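Local atomic coordinates of regulator of nonsense transcripts 2 (Homo sapiens, PDB entry 4CEM), a protein that takes part in nonsense-mediated mRNA decay, the surveillance pathway that degrades transcripts carrying premature stop codons, and is built around three MIF4G domains. Residues 63-68 and 104-109; 80-85 and 115-120. All coordinates share one frame; numbering follows the deposited sequence.

Contact 1: residues 63-68 and 104-109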
loop_
_atom_site.group_PDB
_atom_site.type_symbol
_atom_site.label_atom_id
_atom_site.label_comp_id
_atom_site.label_asym_id
_atom_site.label_seq_id
_atom_site.Cartn_x
_atom_site.Cartn_y
_atom_site.Cartn_z
ATOM N N LYS A 63 1.937 -7.029 18.437
ATOM C CA LYS A 63 3.151 -6.762 17.669
ATOM C C LYS A 63 3.324 -7.723 16.512
ATOM O O LYS A 63 4.034 -7.411 15.572
ATOM C CB LYS A 63 4.384 -6.780 18.575
ATOM C CG LYS A 63 4.378 -5.627 19.566
ATOM C CD LYS A 63 5.659 -5.525 20.380
ATOM C CE LYS A 63 5.881 -4.085 20.846
ATOM N NZ LYS A 63 6.454 -4.008 22.217
ATOM N N THR A 64 2.658 -8.873 16.566
ATOM C CA THR A 64 2.745 -9.887 15.514
ATOM C C THR A 64 1.350 -10.271 15.018
ATOM O O THR A 64 0.944 -11.435 15.091
ATOM C CB THR A 64 3.449 -11.145 16.052
ATOM O OG1 THR A 64 2.759 -11.615 17.221
ATOM C CG2 THR A 64 4.902 -10.837 16.408
ATOM N N ILE A 65 0.605 -9.286 14.528
ATOM C CA ILE A 65 -0.766 -9.525 14.096
ATOM C C ILE A 65 -0.760 -10.403 12.857
ATOM O O ILE A 65 0.003 -10.178 11.933
ATOM C CB ILE A 65 -1.525 -8.218 13.799
ATOM C CG1 ILE A 65 -1.777 -7.456 15.099
ATOM C CG2 ILE A 65 -2.854 -8.515 13.112
ATOM C CD1 ILE A 65 -2.304 -6.049 14.889
ATOM N N THR A 66 -1.637 -11.391 12.851
ATOM C CA THR A 66 -1.645 -12.420 11.833
ATOM C C THR A 66 -3.069 -12.850 11.521
ATOM O O THR A 66 -3.897 -12.920 12.416
ATOM C CB THR A 66 -0.820 -13.602 12.329
ATOM O OG1 THR A 66 0.531 -13.408 11.913
ATOM C CG2 THR A 66 -1.340 -14.909 11.799
ATOM N N GLU A 67 -3.341 -13.131 10.247
ATOM C CA GLU A 67 -4.693 -13.451 9.791
ATOM C C GLU A 67 -5.303 -14.591 10.587
ATOM O O GLU A 67 -6.463 -14.533 10.964
ATOM C CB GLU A 67 -4.712 -13.780 8.290
ATOM C CG GLU A 67 -6.088 -14.156 7.718
ATOM C CD GLU A 67 -7.241 -13.263 8.193
ATOM O OE1 GLU A 67 -7.145 -12.016 8.129
ATOM O OE2 GLU A 67 -8.269 -13.811 8.640
ATOM N N GLN A 68 -4.516 -15.616 10.874
ATOM C CA GLN A 68 -5.048 -16.776 11.591
ATOM C C GLN A 68 -5.249 -16.502 13.094
ATOM O O GLN A 68 -5.627 -17.407 13.844
ATOM C CB GLN A 68 -4.210 -18.051 11.337
ATOM C CG GLN A 68 -2.716 -17.857 11.088
ATOM C CD GLN A 68 -2.393 -17.384 9.671
ATOM O OE1 GLN A 68 -1.655 -16.410 9.479
ATOM N NE2 GLN A 68 -2.950 -18.072 8.672
ATOM N N ASN A 104 -5.544 -6.849 6.374
ATOM C CA ASN A 104 -6.976 -6.869 6.674
ATOM C C ASN A 104 -7.272 -7.213 8.125
ATOM O O ASN A 104 -8.166 -6.626 8.717
ATOM C CB ASN A 104 -7.727 -7.837 5.760
ATOM C CG ASN A 104 -7.962 -7.275 4.358
ATOM O OD1 ASN A 104 -8.001 -6.058 4.151
ATOM N ND2 ASN A 104 -8.147 -8.173 3.390
ATOM N N CYS A 105 -6.534 -8.158 8.700
ATOM C CA CYS A 105 -6.714 -8.489 10.114
ATOM C C CYS A 105 -6.385 -7.289 11.000
ATOM O O CYS A 105 -7.167 -6.931 11.884
ATOM C CB CYS A 105 -5.850 -9.679 10.525
ATOM S SG CYS A 105 -6.058 -10.151 12.258
ATOM N N ALA A 106 -5.241 -6.657 10.753
ATOM C CA ALA A 106 -4.839 -5.485 11.534
ATOM C C ALA A 106 -5.919 -4.402 11.483
ATOM O O ALA A 106 -6.264 -3.800 12.513
ATOM C CB ALA A 106 -3.516 -4.938 11.034
ATOM N N VAL A 107 -6.465 -4.172 10.289
ATOM C CA VAL A 107 -7.489 -3.149 10.099
ATOM C C VAL A 107 -8.742 -3.540 10.875
ATOM O O VAL A 107 -9.403 -2.686 11.478
ATOM C CB VAL A 107 -7.819 -2.938 8.593
ATOM C CG1 VAL A 107 -9.014 -2.015 8.412
ATOM C CG2 VAL A 107 -6.613 -2.377 7.854
ATOM N N HIS A 108 -9.062 -4.832 10.868
ATOM C CA HIS A 108 -10.190 -5.335 11.654
ATOM C C HIS A 108 -10.002 -5.038 13.113
ATOM O O HIS A 108 -10.934 -4.588 13.772
ATOM C CB HIS A 108 -10.401 -6.840 11.420
ATOM C CG HIS A 108 -11.276 -7.516 12.460
ATOM N ND1 HIS A 108 -12.622 -7.450 12.434
ATOM C CD2 HIS A 108 -10.943 -8.302 13.560
ATOM C CE1 HIS A 108 -13.125 -8.142 13.468
ATOM N NE2 HIS A 108 -12.095 -8.666 14.158
ATOM N N LEU A 109 -8.798 -5.289 13.634
ATOM C CA LEU A 109 -8.511 -5.036 15.049
ATOM C C LEU A 109 -8.522 -3.548 15.321
ATOM O O LEU A 109 -9.018 -3.124 16.356
ATOM C CB LEU A 109 -7.177 -5.641 15.494
ATOM C CG LEU A 109 -7.153 -7.172 15.606
ATOM C CD1 LEU A 109 -5.747 -7.694 15.896
ATOM C CD2 LEU A 109 -8.151 -7.675 16.643
#
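Ile65, Thr66 and Glu67 pack against Cys105, Ala106 and Leu109 in a buried, mainly apolar loop-to-helix contact of the all-helical MIF4G domain, a fold of HEAT-like helical hairpins. Residues 63-68 link helix 52-61 to helix 70-79, and residues 104-109 form the beginning of helix 103-116. The two pieces bury 245 Å² between them, and Ile65 contributes the largest share of any residue. Its two branches divide the work. CG2 stands anti to the backbone N and lies 3.7 Å from Cys105 SG, while the longer branch extends to Leu109, where Ile65 CD1 meets Leu109 CD1 tip to tip at 3.9 Å. Ala106 CB touches both branches, 4.2 Å from Ile65 CG2 and from Ile65 CD1. Leu98 covers Ile65 and Ala106 from a neighbouring loop, and Leu73 of helix 70-79 packs on Leu109.

Toward the helix start the contact turns polar at its margin. With CG anti to the backbone N (chi1 179°) and a bend at chi2 of 44°, the Glu67 side chain curls back until OE1 is 3.6 Å from Cys105 CB. That same OE1 forms a salt bridge with Arg70 NH2, and Asp102 OD1 accepts a hydrogen bond from the backbone N of Glu67, tying the linker at Glu67 to Asp102, the residue before helix 103-116. The Cys105 thiol points into the loop, with SG 3.5 Å from the carbonyl O of Thr66.

Contact 2: residues 80-85 and 115-120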
loop_
_atom_site.group_PDB
_atom_site.type_symbol
_atom_site.label_atom_id
_atom_site.label_comp_id
_atom_site.label_asym_id
_atom_site.label_seq_id
_atom_site.Cartn_x
_atom_site.Cartn_y
_atom_site.Cartn_z
ATOM N N LEU A 80 -11.073 -7.600 27.628
ATOM C CA LEU A 80 -10.153 -6.686 28.281
ATOM C C LEU A 80 -10.697 -5.261 28.347
ATOM O O LEU A 80 -11.393 -4.808 27.445
ATOM C CB LEU A 80 -8.829 -6.650 27.518
ATOM C CG LEU A 80 -8.040 -7.936 27.304
ATOM C CD1 LEU A 80 -6.761 -7.620 26.556
ATOM C CD2 LEU A 80 -7.714 -8.590 28.632
ATOM N N ASN A 81 -10.361 -4.553 29.421
ATOM C CA ASN A 81 -10.558 -3.106 29.488
ATOM C C ASN A 81 -9.238 -2.453 29.131
ATOM O O ASN A 81 -8.346 -2.360 29.964
ATOM C CB ASN A 81 -11.016 -2.666 30.886
ATOM C CG ASN A 81 -11.275 -1.170 30.977
ATOM O OD1 ASN A 81 -10.787 -0.386 30.164
ATOM N ND2 ASN A 81 -12.059 -0.771 31.964
ATOM N N LEU A 82 -9.126 -2.003 27.887
ATOM C CA LEU A 82 -7.879 -1.435 27.371
ATOM C C LEU A 82 -7.841 0.094 27.489
ATOM O O LEU A 82 -6.961 0.733 26.915
ATOM C CB LEU A 82 -7.668 -1.886 25.915
ATOM C CG LEU A 82 -7.226 -3.347 25.721
ATOM C CD1 LEU A 82 -7.703 -3.898 24.389
ATOM C CD2 LEU A 82 -5.714 -3.501 25.831
ATOM N N SER A 83 -8.777 0.664 28.254
ATOM C CA SER A 83 -8.874 2.115 28.451
ATOM C C SER A 83 -7.550 2.807 28.736
ATOM O O SER A 83 -7.314 3.900 28.227
ATOM C CB SER A 83 -9.833 2.450 29.590
ATOM O OG SER A 83 -11.179 2.332 29.174
ATOM N N LYS A 84 -6.698 2.177 29.547
ATOM C CA LYS A 84 -5.426 2.769 29.947
ATOM C C LYS A 84 -4.260 2.418 29.034
ATOM O O LYS A 84 -3.173 2.969 29.207
ATOM C CB LYS A 84 -5.076 2.344 31.374
ATOM C CG LYS A 84 -6.020 2.880 32.442
ATOM C CD LYS A 84 -5.645 2.319 33.808
ATOM C CE LYS A 84 -6.817 2.308 34.783
ATOM N NZ LYS A 84 -7.187 3.672 35.266
ATOM N N TYR A 85 -4.459 1.516 28.072
ATOM C CA TYR A 85 -3.325 0.961 27.312
ATOM C C TYR A 85 -3.339 1.312 25.815
ATOM O O TYR A 85 -2.651 0.673 25.007
ATOM C CB TYR A 85 -3.257 -0.554 27.516
ATOM C CG TYR A 85 -3.270 -0.970 28.970
ATOM C CD1 TYR A 85 -4.466 -1.010 29.688
ATOM C CD2 TYR A 85 -2.090 -1.321 29.634
ATOM C CE1 TYR A 85 -4.490 -1.386 31.020
ATOM C CE2 TYR A 85 -2.103 -1.698 30.973
ATOM C CZ TYR A 85 -3.309 -1.729 31.656
ATOM O OH TYR A 85 -3.360 -2.099 32.976
ATOM N N GLN A 115 -13.954 1.542 17.497
ATOM C CA GLN A 115 -15.382 1.504 17.826
ATOM C C GLN A 115 -15.639 1.463 19.334
ATOM O O GLN A 115 -16.732 1.814 19.786
ATOM C CB GLN A 115 -16.086 0.329 17.131
ATOM C CG GLN A 115 -16.272 0.519 15.629
ATOM C CD GLN A 115 -16.539 -0.786 14.885
ATOM O OE1 GLN A 115 -17.311 -1.626 15.341
ATOM N NE2 GLN A 115 -15.910 -0.951 13.730
ATOM N N ARG A 116 -14.647 1.037 20.109
ATOM C CA ARG A 116 -14.796 0.987 21.558
ATOM C C ARG A 116 -14.204 2.207 22.275
ATOM O O ARG A 116 -14.785 2.663 23.254
ATOM C CB ARG A 116 -14.176 -0.290 22.111
ATOM C CG ARG A 116 -14.545 -0.555 23.561
ATOM C CD ARG A 116 -14.282 -1.999 23.941
ATOM N NE ARG A 116 -15.358 -2.893 23.520
ATOM C CZ ARG A 116 -15.389 -4.201 23.775
ATOM N NH1 ARG A 116 -14.400 -4.791 24.448
ATOM N NH2 ARG A 116 -16.414 -4.932 23.356
ATOM N N TYR A 117 -13.079 2.725 21.773
ATOM C CA TYR A 117 -12.292 3.761 22.456
ATOM C C TYR A 117 -12.061 5.041 21.640
ATOM O O TYR A 117 -11.370 5.023 20.620
ATOM C CB TYR A 117 -10.922 3.195 22.829
ATOM C CG TYR A 117 -10.978 1.906 23.614
ATOM C CD1 TYR A 117 -11.214 1.914 24.986
ATOM C CD2 TYR A 117 -10.769 0.682 22.996
ATOM C CE1 TYR A 117 -11.252 0.737 25.714
ATOM C CE2 TYR A 117 -10.807 -0.498 23.721
ATOM C CZ TYR A 117 -11.049 -0.460 25.076
ATOM O OH TYR A 117 -11.092 -1.622 25.794
ATOM N N ALA A 118 -12.599 6.156 22.132
ATOM C CA ALA A 118 -12.411 7.473 21.513
ATOM C C ALA A 118 -10.951 7.897 21.359
ATOM O O ALA A 118 -10.619 8.605 20.416
ATOM C CB ALA A 118 -13.183 8.530 22.288
ATOM N N ASP A 119 -10.079 7.458 22.260
ATOM C CA ASP A 119 -8.658 7.837 22.213
ATOM C C ASP A 119 -7.856 7.164 21.116
ATOM O O ASP A 119 -6.717 7.561 20.858
ATOM C CB ASP A 119 -7.961 7.499 23.537
ATOM C CG ASP A 119 -8.436 8.347 24.676
ATOM O OD1 ASP A 119 -9.266 9.247 24.441
ATOM O OD2 ASP A 119 -7.984 8.107 25.817
ATOM N N PHE A 120 -8.420 6.142 20.483
ATOM C CA PHE A 120 -7.636 5.315 19.575
ATOM C C PHE A 120 -7.169 6.052 18.328
ATOM O O PHE A 120 -5.972 6.103 18.054
ATOM C CB PHE A 120 -8.417 4.064 19.171
ATOM C CG PHE A 120 -7.599 3.083 18.375
ATOM C CD1 PHE A 120 -6.559 2.381 18.976
ATOM C CD2 PHE A 120 -7.857 2.868 17.029
ATOM C CE1 PHE A 120 -5.795 1.482 18.254
ATOM C CE2 PHE A 120 -7.094 1.970 16.303
ATOM C CZ PHE A 120 -6.062 1.276 16.914
HETATM O O HOH W 1 -11.568 -4.083 24.785
#
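Tyr117 reaches across from the end of helix 103-116 to the backbone of Leu82, whose N donates to the phenol OH at 2.9 Å and 159°. The same hydroxyl gives its proton to a water 2.7 Å from Tyr117 OH. That water accepts a second bond, from Arg116 NH1 at 2.9 Å, and donates to Leu80 O at 2.8 Å, so one solvent molecule joins both segments. Around these bonds the packing is modest: Leu82 CB lies 3.8 Å from Tyr117 CZ, and Ser83 N approaches CE1 of the ring obliquely.

Tyr117 is the first residue to leave helical geometry, and with CG anti to the carbonyl carbon (chi1 -53°) its ring projects toward the loop. The aliphatic CG of Arg116 lies 3.7 Å above the plane of the Tyr117 ring, offset toward the rim, while Phe77 of helix 70-79 packs against Leu82, Arg116 and Tyr117. Within the loop 80-85, Asn81 OD1 takes a hydrogen bond from Ser83 N at 3.0 Å, lying in the carbonyl plane. This Asx turn overlaps a type I turn, Leu82 to Tyr85, that leads to the N-cap of helix 86-95 at Tyr85.

The phenol is thus acceptor and donor at once, its own proton going to the water. Being directional, these bonds probably set how helix end and loop face each other more sharply than the few apolar contacts alone.

Overall arrangement
After helices 6-33 and 42-46 the chain passes helix 52-61, then residues 63-68, helix 70-79 and residues 80-85 before helix 86-95 brings it round to helix 103-116. Contact 1 closes a loop when 104-109 returns to 63-68; contact 2 closes another when 115-120 meets 80-85. The segments alternate in sequence, so the two loops cross. Helix 103-116 is common to both: its beginning meets the linker ahead of helix 70-79, and its C-terminal end and the turn after it meet the linker behind that helix. Helix 70-79 is thereby bracketed at its two ends. The contact centres lie about 17 Å apart, and their nearest atoms, about 5 Å apart, do not touch.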